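Local coordinates for uncharacterized protein (PDB 3NNG) that is of unknown function but has the fold of an F5/8 type C domain, a family whose members often bind glycans, and holds a calcium ion, at residues S20-S25 and W64-D69; K97-G102 and N134-R139; G76-K81 and N155-Q160. The protein carries 1 engineered substitution. One frame throughout, in Å; residues are numbered along the deposited sequence.

Interaction 1. Residues S20-S25 and W64-D69; sequences SAWSVS and WNTVLD
Ser23-Ser25 runs antiparallel to Trp64-Leu68, the axes 4.6 Å apart at 165°, with two backbone hydrogen bonds at the Ser23-Val67 pair and two at Ser25-Asn65; Val24-Thr66 is the non-hydrogen-bonded pair between them. Trp22 and Val24 carry the buried side. Trp22 has CG beside its backbone N (chi1 -73°), which brings the indole back across Thr66: Thr66 CG2 sits over one face of the indole, toward its rim, and Thr66 OG1 comes within 3.3 Å of Trp22 CE3. That hydroxyl is buried without a hydrogen-bond partner. Leu68 runs alongside the indole, its CG 3.8 Å from NE1. Farther along, Val24 CG1 packs 3.6 Å from CZ2 of Trp64, whose NE1 is taken by Ala39 O. Waters tie the end of the pairing at Ala21 and Asp69. Asp69 OD1 lies in the Trp22 ring plane, 3.5 Å from CD1, with the carboxylate turned 56° from the ring; one water links this oxygen to Ala21 N and another links it to Trp22 NE1. A third water joins the carbonyls of Ala21 and Val67. Outer strand 23-26 thus borders strand 63-68, tryptophans turned inward, in the antiparallel beta-sandwich characteristic of F5/8 type C domains.

Interaction 2. Residues K97-G102 and N134-R139; sequences KVRKEG and NVKEFR
Lys97 opens an antiparallel pairing with Arg139 that runs into a classic beta bulge at Arg99, on the sheet of the F5/8 type C sandwich. The Lys97-Arg139 pair closes with two backbone bonds, Arg139 N to Lys97 O being 2.7 Å. Val98 turns to the buried side, where its CB lies 4.0 Å from Val135 CG2 and its CG1 4.1 Å from Phe138 CD2. At Arg99 one carbonyl serves two strand residues: O accepts from Lys136 N at 2.8 Å and from Glu137 N at 3.1 Å, both in its carbonyl plane, and the register slips by one. The Arg99 side chain rises from the face opposite Val98 and turns about its CG-CD bond (chi3 51°), which brings NE to Glu137 OE1 in a salt bridge of 2.9 Å. NH2 reaches the same oxygen less directly, at 3.3 Å. OE1 lies in the guanidinium plane while the carboxylate stands 81° to it; NH1 is bonded to Glu103 O. Lys136, whose NZ is bonded to Leu68 O, passes beside the guanidinium through its CG. Beyond Lys100, whose CA faces Asn134 O, the pairing ends at Glu101: its N meets Asn134 O at 2.8 Å, nearly along the C=O axis.

Interaction 3. Residues G76-K81 and N155-Q160; sequences GFSVTK and NLYEKQ. Engineered in segment 155-160: Glu158 (natural residue Val).
A pair of neighbouring strands in the beta-sandwich of the F5/8 type C fold meets here, the end of strand 71-79 against the end of 148-159, the last strand of the chain; the axes of 76-79 and 155-159 run antiparallel, 4.7 Å apart and turned 150°. The pairing ends at Ser78 opposite Asn155, a hydrogen-bonded pair: Ser78 N reaches Asn155 O at 3.0 Å, and Asn155 N returns to Ser78 O at 2.9 Å. Phe77-Leu156 is the non-hydrogen-bonded pair between it and Gly76-Tyr157. There, Tyr157 N donates to Gly76 O; at Gly76's nearly fully extended backbone angles a CB would jam against the carbonyl O of the preceding residue.

The two faces of the pairing differ in character. On the apolar one, Phe77 CB touches Leu156 CD1 at 3.7 Å. The phenyl ring itself is carried off in another direction, because CG stands between the backbone N and the carbonyl carbon (chi1 70°), and it packs on Ala126 and Ile140 of strand 124-144. On the other face Tyr157 lies back across the first strand: with CG beside its own N (chi1 -60°), the ring runs edge-on past Gly76 O and Phe77 CA, CD1 coming 3.9 Å from the latter. Trp14 meets the same ring from outside the pair.

Past the pairing, Thr80 OG1 donates to Lys81 O and accepts weak bonds from the amides of Ala152 and Glu153, both residues of the calcium site. The engineered Glu158 takes no part across the strands; it forms a salt bridge with Arg70.

The tyrosine hydroxyl is held by the serine. Ser78 OG and Tyr157 OH share a hydrogen bond of 2.8 Å, and a water 2.7 Å from Ser78 OG continues the chain to Asn155 ND2.

Overall arrangement
Interactions 1 and 2 are successive steps across one sheet: strand 63-68 pairs with 23-26 on one side and with 124-144 on the other, where Thr66 N to Phe138 O and Leu68 N to Lys136 O are both probable hydrogen bonds of 2.8 Å. Their centres lie 11 Å apart. Interaction 3, centred 14 and 15 Å from the other two, joins them through apolar side chains, with Leu156 CD2 3.8 Å from Trp22 CH2 and 3.9 Å from Phe138 CB. Interaction 2 is nested within the loop that interaction 3 closes. The side chains of Trp64 and Asn155 each lie about 9 Å from the calcium ion, so neither is a ligand.

Interaction 1. Residues S20-S25 and W64-D69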
loop_
_atom_site.group_PDB
_atom_site.type_symbol
_atom_site.label_atom_id
_atom_site.label_comp_id
_atom_site.label_asym_id
_atom_site.label_seq_id
_atom_site.Cartn_x
_atom_site.Cartn_y
_atom_site.Cartn_z
ATOM N N SER A 20 13.350 -0.096 4.956
ATOM C CA SER A 20 14.557 0.392 4.284
ATOM C C SER A 20 15.207 -0.600 3.318
ATOM O O SER A 20 16.002 -0.201 2.476
ATOM C CB SER A 20 15.599 0.841 5.314
ATOM O OG SER A 20 16.045 -0.266 6.069
ATOM N N ALA A 21 14.894 -1.886 3.443
ATOM C CA ALA A 21 15.471 -2.872 2.533
ATOM C C ALA A 21 14.419 -3.457 1.600
ATOM O O ALA A 21 14.693 -4.377 0.834
ATOM C CB ALA A 21 16.207 -3.985 3.311
ATOM N N TRP A 22 13.206 -2.925 1.679
ATOM C CA TRP A 22 12.170 -3.266 0.711
ATOM C C TRP A 22 12.560 -2.902 -0.721
ATOM O O TRP A 22 13.303 -1.942 -0.975
ATOM C CB TRP A 22 10.866 -2.560 1.070
ATOM C CG TRP A 22 10.193 -3.154 2.251
ATOM C CD1 TRP A 22 10.691 -4.124 3.098
ATOM C CD2 TRP A 22 8.890 -2.825 2.734
ATOM N NE1 TRP A 22 9.763 -4.408 4.082
ATOM C CE2 TRP A 22 8.654 -3.622 3.879
ATOM C CE3 TRP A 22 7.896 -1.932 2.308
ATOM C CZ2 TRP A 22 7.465 -3.558 4.588
ATOM C CZ3 TRP A 22 6.727 -1.864 3.019
ATOM C CH2 TRP A 22 6.516 -2.672 4.149
ATOM N N SER A 23 12.043 -3.678 -1.662
ATOM C CA SER A 23 12.230 -3.411 -3.086
ATOM C C SER A 23 10.834 -3.189 -3.673
ATOM O O SER A 23 10.036 -4.118 -3.766
ATOM C CB SER A 23 12.943 -4.599 -3.748
ATOM O OG SER A 23 13.165 -4.379 -5.130
ATOM N N VAL A 24 10.536 -1.951 -4.046
ATOM C CA VAL A 24 9.162 -1.580 -4.370
ATOM C C VAL A 24 8.982 -1.256 -5.848
ATOM O O VAL A 24 9.917 -0.811 -6.510
ATOM C CB VAL A 24 8.691 -0.371 -3.519
ATOM C CG1 VAL A 24 8.941 -0.632 -2.034
ATOM C CG2 VAL A 24 9.397 0.903 -3.955
ATOM N N SER A 25 7.773 -1.467 -6.354
ATOM C CA SER A 25 7.441 -1.112 -7.739
ATOM C C SER A 25 5.954 -0.808 -7.840
ATOM O O SER A 25 5.216 -1.032 -6.889
ATOM C CB SER A 25 7.785 -2.269 -8.683
ATOM O OG SER A 25 7.120 -3.455 -8.282
ATOM N N TRP A 64 0.524 -1.109 -6.403
ATOM C CA TRP A 64 1.802 -0.834 -5.764
ATOM C C TRP A 64 2.260 -2.136 -5.098
ATOM O O TRP A 64 1.453 -2.879 -4.539
ATOM C CB TRP A 64 1.661 0.322 -4.758
ATOM C CG TRP A 64 2.943 0.727 -4.038
ATOM C CD1 TRP A 64 3.762 1.809 -4.313
ATOM C CD2 TRP A 64 3.516 0.077 -2.894
ATOM N NE1 TRP A 64 4.806 1.855 -3.407
ATOM C CE2 TRP A 64 4.688 0.799 -2.542
ATOM C CE3 TRP A 64 3.154 -1.048 -2.136
ATOM C CZ2 TRP A 64 5.494 0.422 -1.473
ATOM C CZ3 TRP A 64 3.963 -1.424 -1.066
ATOM C CH2 TRP A 64 5.120 -0.688 -0.744
ATOM N N ASN A 65 3.552 -2.424 -5.181
ATOM C CA ASN A 65 4.066 -3.743 -4.821
ATOM C C ASN A 65 5.355 -3.598 -4.039
ATOM O O ASN A 65 6.152 -2.697 -4.326
ATOM C CB ASN A 65 4.337 -4.558 -6.089
ATOM C CG ASN A 65 4.724 -6.000 -5.796
ATOM O OD1 ASN A 65 5.897 -6.314 -5.553
ATOM N ND2 ASN A 65 3.741 -6.884 -5.825
ATOM N N THR A 66 5.556 -4.467 -3.049
ATOM C CA THR A 66 6.831 -4.523 -2.343
ATOM C C THR A 66 7.334 -5.960 -2.176
ATOM O O THR A 66 6.576 -6.867 -1.799
ATOM C CB THR A 66 6.776 -3.812 -0.959
ATOM O OG1 THR A 66 8.065 -3.876 -0.333
ATOM C CG2 THR A 66 5.738 -4.470 -0.041
ATOM N N VAL A 67 8.607 -6.163 -2.496
ATOM C CA VAL A 67 9.309 -7.377 -2.107
ATOM C C VAL A 67 9.944 -7.096 -0.753
ATOM O O VAL A 67 10.799 -6.219 -0.636
ATOM C CB VAL A 67 10.428 -7.734 -3.114
ATOM C CG1 VAL A 67 10.972 -9.132 -2.834
ATOM C CG2 VAL A 67 9.916 -7.636 -4.544
ATOM N N LEU A 68 9.502 -7.809 0.279
ATOM C CA LEU A 68 10.064 -7.638 1.613
ATOM C C LEU A 68 11.400 -8.355 1.667
ATOM O O LEU A 68 11.539 -9.422 1.084
ATOM C CB LEU A 68 9.108 -8.200 2.677
ATOM C CG LEU A 68 7.769 -7.451 2.866
ATOM C CD1 LEU A 68 6.841 -7.602 1.669
ATOM C CD2 LEU A 68 7.045 -7.894 4.146
ATOM N N ASP A 69 12.389 -7.781 2.342
ATOM C CA ASP A 69 13.653 -8.506 2.515
ATOM C C ASP A 69 13.517 -9.557 3.620
ATOM O O ASP A 69 14.108 -10.627 3.536
ATOM C CB ASP A 69 14.792 -7.548 2.867
ATOM C CG ASP A 69 14.491 -6.717 4.105
ATOM O OD1 ASP A 69 13.534 -5.910 4.077
ATOM O OD2 ASP A 69 15.218 -6.866 5.105
HETATM O O HOH W 1 13.465 -3.422 5.316
HETATM O O HOH W 2 13.613 -6.592 -0.792
HETATM O O HOH W 3 10.825 -6.908 5.642
#

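Interaction 2. Residues K97-G102 and N134-R139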
loop_
_atom_site.group_PDB
_atom_site.type_symbol
_atom_site.label_atom_id
_atom_site.label_comp_id
_atom_site.label_asym_id
_atom_site.label_seq_id
_atom_site.Cartn_x
_atom_site.Cartn_y
_atom_site.Cartn_z
ATOM N N LYS A 97 -3.092 -8.697 -2.632
ATOM C CA LYS A 97 -2.529 -10.017 -2.894
ATOM C C LYS A 97 -1.171 -10.122 -2.216
ATOM O O LYS A 97 -0.410 -9.157 -2.196
ATOM C CB LYS A 97 -2.369 -10.283 -4.397
ATOM C CG LYS A 97 -3.671 -10.238 -5.188
ATOM C CD LYS A 97 -3.497 -10.836 -6.580
ATOM C CE LYS A 97 -4.788 -11.497 -7.060
ATOM N NZ LYS A 97 -5.948 -10.563 -7.203
ATOM N N VAL A 98 -0.868 -11.301 -1.670
ATOM C CA VAL A 98 0.457 -11.573 -1.113
ATOM C C VAL A 98 1.019 -12.852 -1.702
ATOM O O VAL A 98 0.276 -13.687 -2.222
ATOM C CB VAL A 98 0.420 -11.716 0.420
ATOM C CG1 VAL A 98 -0.102 -10.430 1.059
ATOM C CG2 VAL A 98 -0.475 -12.878 0.808
ATOM N N ARG A 99 2.338 -12.983 -1.629
ATOM C CA ARG A 99 3.031 -14.206 -2.009
ATOM C C ARG A 99 3.874 -14.631 -0.805
ATOM O O ARG A 99 4.643 -13.840 -0.257
ATOM C CB ARG A 99 3.925 -13.962 -3.232
ATOM C CG ARG A 99 4.387 -15.223 -3.951
ATOM C CD ARG A 99 5.342 -14.884 -5.093
ATOM N NE ARG A 99 6.428 -14.008 -4.642
ATOM C CZ ARG A 99 7.489 -14.410 -3.944
ATOM N NH1 ARG A 99 7.628 -15.690 -3.607
ATOM N NH2 ARG A 99 8.413 -13.523 -3.569
ATOM N N LYS A 100 3.716 -15.871 -0.374
ATOM C CA LYS A 100 4.476 -16.347 0.766
ATOM C C LYS A 100 5.860 -16.771 0.302
ATOM O O LYS A 100 6.042 -17.157 -0.859
ATOM C CB LYS A 100 3.722 -17.471 1.486
ATOM C CG LYS A 100 2.426 -16.974 2.144
ATOM C CD LYS A 100 1.434 -18.099 2.416
ATOM C CE LYS A 100 1.471 -18.546 3.879
ATOM N NZ LYS A 100 0.110 -18.884 4.403
ATOM N N GLU A 101 6.836 -16.668 1.202
ATOM C CA GLU A 101 8.214 -17.033 0.898
ATOM C C GLU A 101 8.303 -18.459 0.379
ATOM O O GLU A 101 7.664 -19.354 0.911
ATOM C CB GLU A 101 9.094 -16.881 2.131
ATOM C CG GLU A 101 10.548 -17.257 1.880
ATOM C CD GLU A 101 11.471 -16.791 2.992
ATOM O OE1 GLU A 101 11.237 -17.173 4.162
ATOM O OE2 GLU A 101 12.428 -16.039 2.695
ATOM N N GLY A 102 9.097 -18.663 -0.668
ATOM C CA GLY A 102 9.241 -19.978 -1.265
ATOM C C GLY A 102 8.121 -20.364 -2.211
ATOM O O GLY A 102 8.192 -21.402 -2.870
ATOM N N ASN A 134 4.728 -15.602 6.835
ATOM C CA ASN A 134 5.744 -15.679 5.769
ATOM C C ASN A 134 5.456 -14.888 4.491
ATOM O O ASN A 134 5.796 -15.332 3.392
ATOM C CB ASN A 134 6.061 -17.138 5.399
ATOM C CG ASN A 134 6.226 -18.048 6.619
ATOM O OD1 ASN A 134 6.940 -17.725 7.569
ATOM N ND2 ASN A 134 5.568 -19.203 6.582
ATOM N N VAL A 135 4.837 -13.718 4.613
ATOM C CA VAL A 135 4.616 -12.897 3.426
ATOM C C VAL A 135 5.954 -12.368 2.918
ATOM O O VAL A 135 6.662 -11.665 3.643
ATOM C CB VAL A 135 3.643 -11.740 3.694
ATOM C CG1 VAL A 135 3.666 -10.762 2.539
ATOM C CG2 VAL A 135 2.206 -12.280 3.914
ATOM N N LYS A 136 6.317 -12.728 1.690
ATOM C CA LYS A 136 7.580 -12.252 1.093
ATOM C C LYS A 136 7.336 -11.103 0.118
ATOM O O LYS A 136 8.181 -10.226 -0.043
ATOM C CB LYS A 136 8.325 -13.396 0.388
ATOM C CG LYS A 136 9.719 -13.041 -0.174
ATOM C CD LYS A 136 10.599 -12.448 0.909
ATOM C CE LYS A 136 12.079 -12.533 0.573
ATOM N NZ LYS A 136 12.552 -11.600 -0.477
ATOM N N GLU A 137 6.166 -11.108 -0.516
ATOM C CA GLU A 137 5.781 -10.056 -1.455
ATOM C C GLU A 137 4.323 -9.602 -1.206
ATOM O O GLU A 137 3.446 -10.424 -0.939
ATOM C CB GLU A 137 5.956 -10.571 -2.892
ATOM C CG GLU A 137 6.039 -9.500 -3.954
ATOM C CD GLU A 137 6.610 -10.029 -5.270
ATOM O OE1 GLU A 137 6.865 -11.259 -5.350
ATOM O OE2 GLU A 137 6.794 -9.214 -6.214
ATOM N N PHE A 138 4.073 -8.299 -1.302
ATOM C CA PHE A 138 2.760 -7.720 -1.019
ATOM C C PHE A 138 2.385 -6.804 -2.167
ATOM O O PHE A 138 3.191 -5.969 -2.576
ATOM C CB PHE A 138 2.830 -6.925 0.292
ATOM C CG PHE A 138 1.612 -6.068 0.594
ATOM C CD1 PHE A 138 1.456 -4.825 0.009
ATOM C CD2 PHE A 138 0.674 -6.473 1.540
ATOM C CE1 PHE A 138 0.366 -4.019 0.308
ATOM C CE2 PHE A 138 -0.423 -5.685 1.845
ATOM C CZ PHE A 138 -0.579 -4.441 1.234
ATOM N N ARG A 139 1.175 -6.971 -2.700
ATOM C CA ARG A 139 0.657 -6.061 -3.726
ATOM C C ARG A 139 -0.692 -5.489 -3.324
ATOM O O ARG A 139 -1.564 -6.217 -2.838
ATOM C CB ARG A 139 0.525 -6.748 -5.092
ATOM C CG ARG A 139 0.143 -5.763 -6.232
ATOM C CD ARG A 139 0.411 -6.351 -7.636
ATOM N NE ARG A 139 1.804 -6.761 -7.807
ATOM C CZ ARG A 139 2.382 -6.984 -8.992
ATOM N NH1 ARG A 139 1.696 -6.830 -10.117
ATOM N NH2 ARG A 139 3.651 -7.368 -9.056
#

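Interaction 3. Residues G76-K81 and N155-Q160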
loop_
_atom_site.group_PDB
_atom_site.type_symbol
_atom_site.label_atom_id
_atom_site.label_comp_id
_atom_site.label_asym_id
_atom_site.label_seq_id
_atom_site.Cartn_x
_atom_site.Cartn_y
_atom_site.Cartn_z
ATOM N N GLY A 76 -1.755 -6.631 9.098
ATOM C CA GLY A 76 -2.561 -5.615 8.450
ATOM C C GLY A 76 -1.665 -4.627 7.745
ATOM O O GLY A 76 -0.449 -4.811 7.712
ATOM N N PHE A 77 -2.258 -3.575 7.184
ATOM C CA PHE A 77 -1.466 -2.514 6.601
ATOM C C PHE A 77 -2.181 -1.187 6.818
ATOM O O PHE A 77 -3.318 -1.145 7.307
ATOM C CB PHE A 77 -1.237 -2.779 5.107
ATOM C CG PHE A 77 -2.470 -2.635 4.281
ATOM C CD1 PHE A 77 -3.397 -3.668 4.206
ATOM C CD2 PHE A 77 -2.719 -1.465 3.593
ATOM C CE1 PHE A 77 -4.550 -3.533 3.446
ATOM C CE2 PHE A 77 -3.867 -1.310 2.843
ATOM C CZ PHE A 77 -4.785 -2.352 2.763
ATOM N N SER A 78 -1.515 -0.101 6.452
ATOM C CA SER A 78 -2.102 1.216 6.581
ATOM C C SER A 78 -1.647 2.101 5.447
ATOM O O SER A 78 -0.515 1.975 4.959
ATOM C CB SER A 78 -1.699 1.855 7.909
ATOM O OG SER A 78 -0.350 2.283 7.856
ATOM N N VAL A 79 -2.534 3.010 5.046
ATOM C CA VAL A 79 -2.244 3.973 3.999
ATOM C C VAL A 79 -2.683 5.359 4.474
ATOM O O VAL A 79 -3.533 5.476 5.364
ATOM C CB VAL A 79 -2.936 3.575 2.661
ATOM C CG1 VAL A 79 -2.389 2.239 2.159
ATOM C CG2 VAL A 79 -4.455 3.479 2.825
ATOM N N THR A 80 -2.078 6.399 3.903
ATOM C CA THR A 80 -2.462 7.785 4.176
ATOM C C THR A 80 -3.102 8.399 2.933
ATOM O O THR A 80 -3.249 7.728 1.907
ATOM C CB THR A 80 -1.230 8.642 4.541
ATOM O OG1 THR A 80 -0.312 8.648 3.438
ATOM C CG2 THR A 80 -0.515 8.073 5.792
ATOM N N LYS A 81 -3.495 9.667 3.021
ATOM C CA LYS A 81 -3.797 10.421 1.811
ATOM C C LYS A 81 -2.602 10.352 0.857
ATOM O O LYS A 81 -1.481 10.052 1.272
ATOM C CB LYS A 81 -4.045 11.891 2.161
ATOM C CG LYS A 81 -2.829 12.561 2.821
ATOM C CD LYS A 81 -3.030 14.076 2.872
ATOM C CE LYS A 81 -1.845 14.762 3.535
ATOM N NZ LYS A 81 -2.016 16.233 3.577
ATOM N N ASN A 155 2.347 1.308 5.182
ATOM C CA ASN A 155 3.083 0.490 6.129
ATOM C C ASN A 155 2.475 -0.890 6.208
ATOM O O ASN A 155 1.285 -1.063 5.950
ATOM C CB ASN A 155 3.055 1.128 7.514
ATOM C CG ASN A 155 4.034 2.265 7.635
ATOM O OD1 ASN A 155 5.227 2.047 7.849
ATOM N ND2 ASN A 155 3.545 3.488 7.481
ATOM N N LEU A 156 3.297 -1.872 6.554
ATOM C CA LEU A 156 2.793 -3.205 6.848
ATOM C C LEU A 156 3.092 -3.475 8.309
ATOM O O LEU A 156 4.097 -2.987 8.835
ATOM C CB LEU A 156 3.468 -4.253 5.952
ATOM C CG LEU A 156 2.823 -4.634 4.615
ATOM C CD1 LEU A 156 2.202 -3.439 3.908
ATOM C CD2 LEU A 156 3.849 -5.358 3.687
ATOM N N TYR A 157 2.229 -4.253 8.965
ATOM C CA TYR A 157 2.360 -4.493 10.410
ATOM C C TYR A 157 2.468 -5.967 10.766
ATOM O O TYR A 157 1.933 -6.844 10.063
ATOM C CB TYR A 157 1.184 -3.864 11.167
ATOM C CG TYR A 157 1.099 -2.369 10.965
ATOM C CD1 TYR A 157 0.339 -1.839 9.939
ATOM C CD2 TYR A 157 1.818 -1.489 11.774
ATOM C CE1 TYR A 157 0.269 -0.463 9.732
ATOM C CE2 TYR A 157 1.766 -0.116 11.570
ATOM C CZ TYR A 157 0.984 0.390 10.543
ATOM O OH TYR A 157 0.908 1.752 10.311
ATOM N N GLU A 158 3.166 -6.225 11.868
ATOM C CA GLU A 158 3.290 -7.563 12.425
ATOM C C GLU A 158 3.075 -7.441 13.936
ATOM O O GLU A 158 3.192 -6.344 14.498
ATOM C CB GLU A 158 4.677 -8.131 12.133
ATOM C CG GLU A 158 5.785 -7.418 12.891
ATOM C CD GLU A 158 7.167 -7.807 12.407
ATOM O OE1 GLU A 158 7.347 -8.969 11.985
ATOM O OE2 GLU A 158 8.074 -6.948 12.444
ATOM N N LYS A 159 2.738 -8.551 14.585
ATOM C CA LYS A 159 2.518 -8.550 16.031
ATOM C C LYS A 159 3.823 -8.445 16.792
ATOM O O LYS A 159 4.769 -9.205 16.543
ATOM C CB LYS A 159 1.724 -9.776 16.484
ATOM C CG LYS A 159 0.216 -9.554 16.420
ATOM C CD LYS A 159 -0.565 -10.793 16.826
ATOM C CE LYS A 159 -1.758 -11.015 15.904
ATOM N NZ LYS A 159 -2.684 -9.840 15.851
ATOM N N GLN A 160 3.865 -7.484 17.711
ATOM C CA GLN A 160 5.003 -7.319 18.602
ATOM C C GLN A 160 5.013 -8.450 19.606
ATOM O O GLN A 160 3.976 -9.064 19.881
ATOM C CB GLN A 160 4.919 -5.991 19.359
ATOM C CG GLN A 160 4.838 -4.771 18.466
ATOM C CD GLN A 160 5.716 -3.626 18.948
ATOM O OE1 GLN A 160 5.222 -2.539 19.256
ATOM N NE2 GLN A 160 7.025 -3.865 19.013
HETATM O O HOH W 4 0.693 4.407 6.537
#